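Local coordinates for protein acetyltransferase, GNAT family (Streptococcus pneumoniae, PDB 2I79) that binds acetyl coenzyme A and probably transfers its acetyl group to an amino group of an acceptor, at residues A15-A20 / L63-G68; L126-Q129 / A135-L138. One frame throughout, in Å; residues are numbered along the deposited sequence.

Both contacts press a helix against a strand of the same mixed sheet, yet they lie on opposite sides of the chain's centre, their nearest atoms about 12 Å apart. Contact 1 joins helix 15-26 to strand 60-66 near one margin of the sheet; its leucines are buried, while its glutamate and glycine lie at a more open rim. Contact 2, between strand 123-129 and helix 133-141, is buried at all four touching residues. Neither has a hydrogen bond between its two segments. Their chemistry diverges with place: contact 1 pairs a carboxylate with an aromatic edge at its rim and two leucines beneath, whereas contact 2 is an aliphatic seam whose neighbouring residues hold acetyl coenzyme A.

Contact 1: A15-A20 / L63-G68; sequences AAELVA and LAFLNG
The phenyl ring of Phe65 meets Glu17 at its edge: the carboxylate oxygen OE1 of Glu17 lies near the ring plane, 3.9 Å from Phe65 CE1. The carboxylate is turned 58° from that plane, and the two side chains cross at about a right angle. With CG anti to its own carbonyl carbon (chi1 -69°), Glu17 runs as an extended chain from the helix, so the methylenes span the gap and the charged end stays at the partly exposed fringe. Leu6, Arg8 and Ile70, from the strands flanking 60-66, pack round Phe65.

Deeper in, Leu18 and Leu63 touch by one methyl each, CD1 of Leu18 lying 3.9 Å from CD2 of Leu63. Leu18 CG stands anti to the backbone N (chi1 -179°), which carries the branch off the helix toward the strand, while Leu63 leaves its strand in the direction of the helix. Both also rest on Ile73, and Leu18 reaches Met46 and Leu50 of helix 43-55; branched aliphatic residues suit such a junction of two helices and a sheet. Beyond the strand, Asn67 and Gly68 have the backbone angles of a type I' turn, where glycine readily takes the positive phi.

No hydrogen bond ties the segments. Their cohesion is therefore mainly dispersive, perhaps helped at the margin by attraction between the carboxylate and the slightly positive C-H edge of the ring.

Contact 2: L126-Q129 / A135-L138; sequences LTVQ and AVHL. With ACO (acetyl coenzyme *a), chain G.
Val128 points from its strand toward the helix, and its CG1 methyl meets two side chains there: Ala135 CB at 3.7 Å and Val136 CG2 at 3.8 Å. CG1 stands anti to the backbone N (chi1 -178°), which aims this one branch at both. Val136 comes in from the flank, the two valines crossing at a slant, and the same CG2 lies 4.1 Å from the carbonyl oxygen of Gln129. Alanine suits its place because its short side chain lets the helix sit close, while CB also touches C3P of the pantetheine arm, 3.9 Å away.

Other residues of the two segments, Leu126 and His137 among them, touch the cofactor. CD1 of Leu126 lies 3.5 Å from the acetyl methyl CH3, giving that group an apolar wall. On the helix, His137 uses NE2 to donate a nearly straight hydrogen bond (2.8 Å, 166°) to O8A of the 3'-phosphate, an oxygen at the ring edge and in the imidazole plane. Asn132 and Tyr139 add further bonds to the cofactor.

Helix 133-141 links the parallel strands 123-129 and 145-156, a beta-alpha-beta crossover with strand 160-170 between them, and with strand 123-129 it forms part of the acetyl coenzyme A site characteristic of the GNAT fold.

Contact 1: A15-A20 / L63-G68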
ATOM      1  N   ALA A  15      -1.605 -22.648  -8.920  1.00 47.30           N
ATOM      2  CA  ALA A  15      -1.898 -22.194  -7.548  1.00 46.71           C
ATOM      3  C   ALA A  15      -1.147 -22.939  -6.418  1.00 46.19           C
ATOM      4  O   ALA A  15      -0.583 -22.318  -5.514  1.00 45.81           O
ATOM      5  CB  ALA A  15      -3.409 -22.274  -7.311  1.00 46.89           C
ATOM      6  N   ALA A  16      -1.156 -24.264  -6.480  1.00 45.60           N
ATOM      7  CA  ALA A  16      -0.607 -25.112  -5.425  1.00 46.19           C
ATOM      8  C   ALA A  16       0.899 -24.985  -5.378  1.00 45.92           C
ATOM      9  O   ALA A  16       1.485 -24.863  -4.295  1.00 45.25           O
ATOM     10  CB  ALA A  16      -1.040 -26.620  -5.654  1.00 45.60           C
ATOM     11  N   GLU A  17       1.526 -25.025  -6.556  1.00 46.04           N
ATOM     12  CA  GLU A  17       2.995 -24.890  -6.651  1.00 46.58           C
ATOM     13  C   GLU A  17       3.433 -23.501  -6.235  1.00 45.60           C
ATOM     14  O   GLU A  17       4.466 -23.346  -5.598  1.00 46.49           O
ATOM     15  CB  GLU A  17       3.506 -25.163  -8.059  1.00 47.19           C
ATOM     16  CG  GLU A  17       3.403 -26.593  -8.550  1.00 49.68           C
ATOM     17  CD  GLU A  17       3.514 -26.664 -10.085  1.00 50.44           C
ATOM     18  OE1 GLU A  17       4.647 -26.514 -10.597  1.00 53.41           O
ATOM     19  OE2 GLU A  17       2.471 -26.833 -10.763  1.00 53.20           O
ATOM     20  N   LEU A  18       2.650 -22.493  -6.597  1.00 44.47           N
ATOM     21  CA  LEU A  18       2.972 -21.119  -6.238  1.00 43.55           C
ATOM     22  C   LEU A  18       2.837 -20.905  -4.739  1.00 42.50           C
ATOM     23  O   LEU A  18       3.647 -20.221  -4.154  1.00 41.49           O
ATOM     24  CB  LEU A  18       2.090 -20.135  -7.015  1.00 44.17           C
ATOM     25  CG  LEU A  18       2.336 -18.631  -6.756  1.00 44.96           C
ATOM     26  CD1 LEU A  18       3.848 -18.236  -6.826  1.00 43.10           C
ATOM     27  CD2 LEU A  18       1.494 -17.837  -7.710  1.00 43.03           C
ATOM     28  N   VAL A  19       1.817 -21.496  -4.110  1.00 41.81           N
ATOM     29  CA  VAL A  19       1.696 -21.436  -2.651  1.00 41.17           C
ATOM     30  C   VAL A  19       2.923 -22.094  -2.017  1.00 40.83           C
ATOM     31  O   VAL A  19       3.520 -21.575  -1.078  1.00 40.46           O
ATOM     32  CB  VAL A  19       0.361 -22.087  -2.099  1.00 41.49           C
ATOM     33  CG1 VAL A  19       0.446 -22.300  -0.551  1.00 39.15           C
ATOM     34  CG2 VAL A  19      -0.865 -21.256  -2.435  1.00 39.77           C
ATOM     35  N   ALA A  20       3.308 -23.248  -2.558  1.00 41.43           N
ATOM     36  CA  ALA A  20       4.442 -24.011  -2.050  1.00 40.66           C
ATOM     37  C   ALA A  20       5.748 -23.202  -2.123  1.00 41.08           C
ATOM     38  O   ALA A  20       6.538 -23.117  -1.142  1.00 40.54           O
ATOM     39  CB  ALA A  20       4.560 -25.312  -2.828  1.00 39.72           C
ATOM     40  N   LEU A  63       5.927 -16.106 -13.612  1.00 43.43           N
ATOM     41  CA  LEU A  63       6.643 -17.183 -12.966  1.00 43.66           C
ATOM     42  C   LEU A  63       7.872 -17.619 -13.788  1.00 43.91           C
ATOM     43  O   LEU A  63       7.830 -17.623 -15.024  1.00 44.24           O
ATOM     44  CB  LEU A  63       5.702 -18.378 -12.810  1.00 43.78           C
ATOM     45  CG  LEU A  63       4.369 -18.198 -12.065  1.00 42.52           C
ATOM     46  CD1 LEU A  63       3.595 -19.503 -12.025  1.00 41.57           C
ATOM     47  CD2 LEU A  63       4.583 -17.662 -10.661  1.00 40.87           C
ATOM     48  N   ALA A  64       8.946 -17.992 -13.098  1.00 43.63           N
ATOM     49  CA  ALA A  64      10.095 -18.651 -13.716  1.00 44.10           C
ATOM     50  C   ALA A  64      10.144 -20.078 -13.207  1.00 44.31           C
ATOM     51  O   ALA A  64      10.206 -20.296 -12.011  1.00 43.35           O
ATOM     52  CB  ALA A  64      11.387 -17.916 -13.372  1.00 42.63           C
ATOM     53  N   PHE A  65      10.088 -21.046 -14.130  1.00 45.62           N
ATOM     54  CA  PHE A  65      10.323 -22.443 -13.831  1.00 46.02           C
ATOM     55  C   PHE A  65      11.754 -22.796 -14.244  1.00 46.91           C
ATOM     56  O   PHE A  65      12.164 -22.569 -15.385  1.00 46.95           O
ATOM     57  CB  PHE A  65       9.334 -23.351 -14.580  1.00 46.40           C
ATOM     58  CG  PHE A  65       7.887 -23.104 -14.227  1.00 46.52           C
ATOM     59  CD1 PHE A  65       7.241 -23.909 -13.308  1.00 45.15           C
ATOM     60  CD2 PHE A  65       7.184 -22.050 -14.816  1.00 46.95           C
ATOM     61  CE1 PHE A  65       5.898 -23.685 -12.997  1.00 46.82           C
ATOM     62  CE2 PHE A  65       5.869 -21.801 -14.510  1.00 45.72           C
ATOM     63  CZ  PHE A  65       5.213 -22.611 -13.598  1.00 46.97           C
ATOM     64  N   LEU A  66      12.505 -23.334 -13.291  1.00 48.04           N
ATOM     65  CA  LEU A  66      13.815 -23.909 -13.538  1.00 49.05           C
ATOM     66  C   LEU A  66      13.686 -25.404 -13.344  1.00 49.89           C
ATOM     67  O   LEU A  66      13.256 -25.869 -12.271  1.00 49.81           O
ATOM     68  CB  LEU A  66      14.817 -23.348 -12.552  1.00 49.44           C
ATOM     69  CG  LEU A  66      16.196 -22.933 -12.996  1.00 50.37           C
ATOM     70  CD1 LEU A  66      16.285 -22.336 -14.438  1.00 48.52           C
ATOM     71  CD2 LEU A  66      16.639 -21.924 -11.919  1.00 50.24           C
ATOM     72  N   ASN A  67      14.033 -26.144 -14.396  1.00 50.43           N
ATOM     73  CA  ASN A  67      13.891 -27.596 -14.400  1.00 50.62           C
ATOM     74  C   ASN A  67      12.489 -28.073 -13.961  1.00 50.64           C
ATOM     75  O   ASN A  67      12.354 -29.013 -13.178  1.00 50.55           O
ATOM     76  CB  ASN A  67      15.024 -28.195 -13.560  1.00 51.64           C
ATOM     77  CG  ASN A  67      16.387 -27.778 -14.092  1.00 52.60           C
ATOM     78  OD1 ASN A  67      17.289 -27.384 -13.349  1.00 56.44           O
ATOM     79  ND2 ASN A  67      16.507 -27.794 -15.399  1.00 52.88           N
ATOM     80  N   GLY A  68      11.460 -27.404 -14.478  1.00 49.58           N
ATOM     81  CA  GLY A  68      10.072 -27.772 -14.181  1.00 49.30           C
ATOM     82  C   GLY A  68       9.516 -27.336 -12.829  1.00 48.70           C
ATOM     83  O   GLY A  68       8.379 -27.645 -12.530  1.00 48.68           O
TER

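Contact 2: L126-Q129 / A135-L138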
ATOM      1  N   LEU A 126       8.313   0.283  -5.329  1.00 43.20           N
ATOM      2  CA  LEU A 126       8.384  -0.617  -4.193  1.00 43.15           C
ATOM      3  C   LEU A 126       9.112   0.084  -3.076  1.00 43.18           C
ATOM      4  O   LEU A 126       9.594   1.191  -3.249  1.00 43.10           O
ATOM      5  CB  LEU A 126       9.147  -1.885  -4.536  1.00 43.93           C
ATOM      6  CG  LEU A 126      10.638  -1.796  -4.909  1.00 45.33           C
ATOM      7  CD1 LEU A 126      11.136  -3.187  -4.725  1.00 51.20           C
ATOM      8  CD2 LEU A 126      10.924  -1.327  -6.314  1.00 44.79           C
ATOM      9  N   THR A 127       9.139  -0.568  -1.923  1.00 42.99           N
ATOM     10  CA  THR A 127       9.986  -0.207  -0.819  1.00 43.61           C
ATOM     11  C   THR A 127      10.874  -1.426  -0.595  1.00 43.31           C
ATOM     12  O   THR A 127      10.426  -2.566  -0.787  1.00 42.52           O
ATOM     13  CB  THR A 127       9.194   0.086   0.461  1.00 43.28           C
ATOM     14  OG1 THR A 127       8.545  -1.104   0.852  1.00 44.07           O
ATOM     15  CG2 THR A 127       8.134   1.141   0.251  1.00 44.26           C
ATOM     16  N   VAL A 128      12.115  -1.168  -0.184  1.00 42.85           N
ATOM     17  CA  VAL A 128      13.155  -2.187  -0.012  1.00 43.56           C
ATOM     18  C   VAL A 128      13.927  -1.858   1.278  1.00 43.93           C
ATOM     19  O   VAL A 128      14.324  -0.703   1.471  1.00 44.76           O
ATOM     20  CB  VAL A 128      14.192  -2.180  -1.221  1.00 43.58           C
ATOM     21  CG1 VAL A 128      15.260  -3.283  -1.057  1.00 41.55           C
ATOM     22  CG2 VAL A 128      13.462  -2.378  -2.557  1.00 44.56           C
ATOM     23  N   GLN A 129      14.190  -2.852   2.129  1.00 43.50           N
ATOM     24  CA  GLN A 129      14.974  -2.597   3.340  1.00 44.07           C
ATOM     25  C   GLN A 129      16.356  -2.034   2.947  1.00 43.63           C
ATOM     26  O   GLN A 129      16.982  -2.502   1.995  1.00 43.10           O
ATOM     27  CB  GLN A 129      15.121  -3.855   4.188  1.00 44.45           C
ATOM     28  CG  GLN A 129      13.818  -4.443   4.752  1.00 44.15           C
ATOM     29  CD  GLN A 129      14.018  -5.844   5.355  1.00 44.58           C
ATOM     30  OE1 GLN A 129      15.138  -6.374   5.375  1.00 43.75           O
ATOM     31  NE2 GLN A 129      12.927  -6.449   5.837  1.00 46.27           N
ATOM     32  N   ALA A 135      19.103  -6.392  -3.501  1.00 44.50           N
ATOM     33  CA  ALA A 135      17.846  -5.873  -4.042  1.00 44.31           C
ATOM     34  C   ALA A 135      17.991  -4.420  -4.464  1.00 43.92           C
ATOM     35  O   ALA A 135      17.519  -4.043  -5.539  1.00 43.44           O
ATOM     36  CB  ALA A 135      16.743  -6.022  -3.054  1.00 43.53           C
ATOM     37  N   VAL A 136      18.690  -3.622  -3.651  1.00 43.63           N
ATOM     38  CA  VAL A 136      18.817  -2.207  -3.945  1.00 43.18           C
ATOM     39  C   VAL A 136      19.605  -2.085  -5.238  1.00 43.00           C
ATOM     40  O   VAL A 136      19.268  -1.304  -6.115  1.00 41.55           O
ATOM     41  CB  VAL A 136      19.429  -1.387  -2.758  1.00 43.83           C
ATOM     42  CG1 VAL A 136      19.829   0.014  -3.212  1.00 43.42           C
ATOM     43  CG2 VAL A 136      18.432  -1.270  -1.588  1.00 41.21           C
ATOM     44  N   HIS A 137      20.623  -2.926  -5.374  1.00 43.93           N
ATOM     45  CA  HIS A 137      21.425  -2.983  -6.594  1.00 43.99           C
ATOM     46  C   HIS A 137      20.653  -3.453  -7.844  1.00 43.83           C
ATOM     47  O   HIS A 137      20.801  -2.880  -8.948  1.00 42.55           O
ATOM     48  CB  HIS A 137      22.626  -3.895  -6.392  1.00 44.15           C
ATOM     49  CG  HIS A 137      23.384  -4.148  -7.649  1.00 44.88           C
ATOM     50  ND1 HIS A 137      24.319  -3.264  -8.138  1.00 48.49           N
ATOM     51  CD2 HIS A 137      23.313  -5.158  -8.544  1.00 46.96           C
ATOM     52  CE1 HIS A 137      24.813  -3.733  -9.272  1.00 49.08           C
ATOM     53  NE2 HIS A 137      24.208  -4.877  -9.545  1.00 48.26           N
ATOM     54  N   LEU A 138      19.882  -4.524  -7.675  1.00 44.01           N
ATOM     55  CA  LEU A 138      19.168  -5.115  -8.785  1.00 44.53           C
ATOM     56  C   LEU A 138      18.240  -4.054  -9.349  1.00 44.88           C
ATOM     57  O   LEU A 138      18.245  -3.803 -10.545  1.00 45.07           O
ATOM     58  CB  LEU A 138      18.380  -6.371  -8.351  1.00 44.75           C
ATOM     59  CG  LEU A 138      17.439  -7.004  -9.415  1.00 45.62           C
ATOM     60  CD1 LEU A 138      18.199  -7.711 -10.537  1.00 44.56           C
ATOM     61  CD2 LEU A 138      16.446  -7.928  -8.788  1.00 44.94           C
TER
HETATM   62  N1A ACO G 402      25.374  -6.232  -2.547  1.00 47.99           N
HETATM   63  C2A ACO G 402      25.301  -5.736  -3.801  1.00 47.58           C
HETATM   64  N3A ACO G 402      25.017  -6.502  -4.872  1.00 46.52           N
HETATM   65  C4A ACO G 402      24.781  -7.822  -4.737  1.00 46.05           C
HETATM   66  C5A ACO G 402      24.823  -8.434  -3.411  1.00 45.77           C
HETATM   67  C6A ACO G 402      25.134  -7.539  -2.287  1.00 47.65           C
HETATM   68  N6A ACO G 402      25.194  -8.033  -1.032  1.00 48.82           N
HETATM   69  N7A ACO G 402      24.563  -9.733  -3.571  1.00 46.84           N
HETATM   70  C8A ACO G 402      24.361  -9.928  -4.910  1.00 47.85           C
HETATM   71  N9A ACO G 402      24.497  -8.782  -5.598  1.00 47.39           N
HETATM   72  C1B ACO G 402      24.358  -8.476  -7.050  1.00 49.04           C
HETATM   73  C2B ACO G 402      24.889  -9.464  -8.077  1.00 51.78           C
HETATM   74  O2B ACO G 402      26.274  -9.252  -8.358  1.00 54.77           O
HETATM   75  C3B ACO G 402      24.042  -9.102  -9.270  1.00 52.47           C
HETATM   76  O3B ACO G 402      24.414  -7.884  -9.888  1.00 55.89           O
HETATM   77  P3B ACO G 402      25.158  -7.788 -11.302  1.00 59.66           P
HETATM   78  O7A ACO G 402      26.510  -8.271 -10.802  1.00 58.97           O
HETATM   79  O8A ACO G 402      25.093  -6.345 -11.742  1.00 60.25           O
HETATM   80  O9A ACO G 402      24.414  -8.693 -12.252  1.00 58.98           O
HETATM   81  C4B ACO G 402      22.693  -8.778  -8.645  1.00 50.86           C
HETATM   82  O4B ACO G 402      22.973  -8.295  -7.336  1.00 48.65           O
HETATM   83  C5B ACO G 402      21.800 -10.012  -8.628  1.00 49.41           C
HETATM   84  O5B ACO G 402      21.155 -10.039  -9.907  1.00 47.16           O
HETATM   85  P1A ACO G 402      20.366 -11.370 -10.341  1.00 43.07           P
HETATM   86  O1A ACO G 402      21.230 -12.583 -10.118  1.00 43.98           O
HETATM   87  O2A ACO G 402      19.765 -11.058 -11.697  1.00 40.33           O
HETATM   88  O3A ACO G 402      19.260 -11.426  -9.159  1.00 45.34           O
HETATM   89  P2A ACO G 402      18.834 -12.693  -8.215  1.00 44.53           P
HETATM   90  O4A ACO G 402      19.838 -13.062  -7.117  1.00 39.44           O
HETATM   91  O5A ACO G 402      18.348 -13.743  -9.185  1.00 41.36           O
HETATM   92  O6A ACO G 402      17.567 -11.944  -7.507  1.00 43.40           O
HETATM   93  CBP ACO G 402      16.769 -10.957  -5.415  1.00 44.89           C
HETATM   94  CCP ACO G 402      17.768 -10.905  -6.556  1.00 44.44           C
HETATM   95  CDP ACO G 402      17.004  -9.727  -4.527  1.00 44.09           C
HETATM   96  CEP ACO G 402      15.357 -10.971  -6.019  1.00 45.52           C
HETATM   97  CAP ACO G 402      16.997 -12.233  -4.596  1.00 44.96           C
HETATM   98  OAP ACO G 402      18.277 -12.207  -3.920  1.00 45.80           O
HETATM   99  C9P ACO G 402      15.876 -12.456  -3.595  1.00 43.35           C
HETATM  100  O9P ACO G 402      14.850 -13.005  -3.948  1.00 42.42           O
HETATM  101  N8P ACO G 402      16.077 -12.056  -2.345  1.00 42.57           N
HETATM  102  C7P ACO G 402      15.125 -12.234  -1.242  1.00 44.90           C
HETATM  103  C6P ACO G 402      13.791 -11.518  -1.447  1.00 43.43           C
HETATM  104  C5P ACO G 402      13.994 -10.056  -1.728  1.00 44.47           C
HETATM  105  O5P ACO G 402      14.681  -9.397  -0.975  1.00 44.27           O
HETATM  106  N4P ACO G 402      13.407  -9.560  -2.809  1.00 46.68           N
HETATM  107  C3P ACO G 402      13.499  -8.164  -3.206  1.00 50.34           C
HETATM  108  C2P ACO G 402      12.688  -7.226  -2.324  1.00 54.90           C
HETATM  109  S1P ACO G 402      10.966  -7.603  -2.493  1.00 58.98           S
HETATM  110  C   ACO G 402      10.230  -6.633  -3.570  1.00 58.13           C
HETATM  111  O   ACO G 402      10.632  -6.816  -4.695  1.00 58.15           O
HETATM  112  CH3 ACO G 402       9.175  -5.647  -3.100  1.00 59.19           C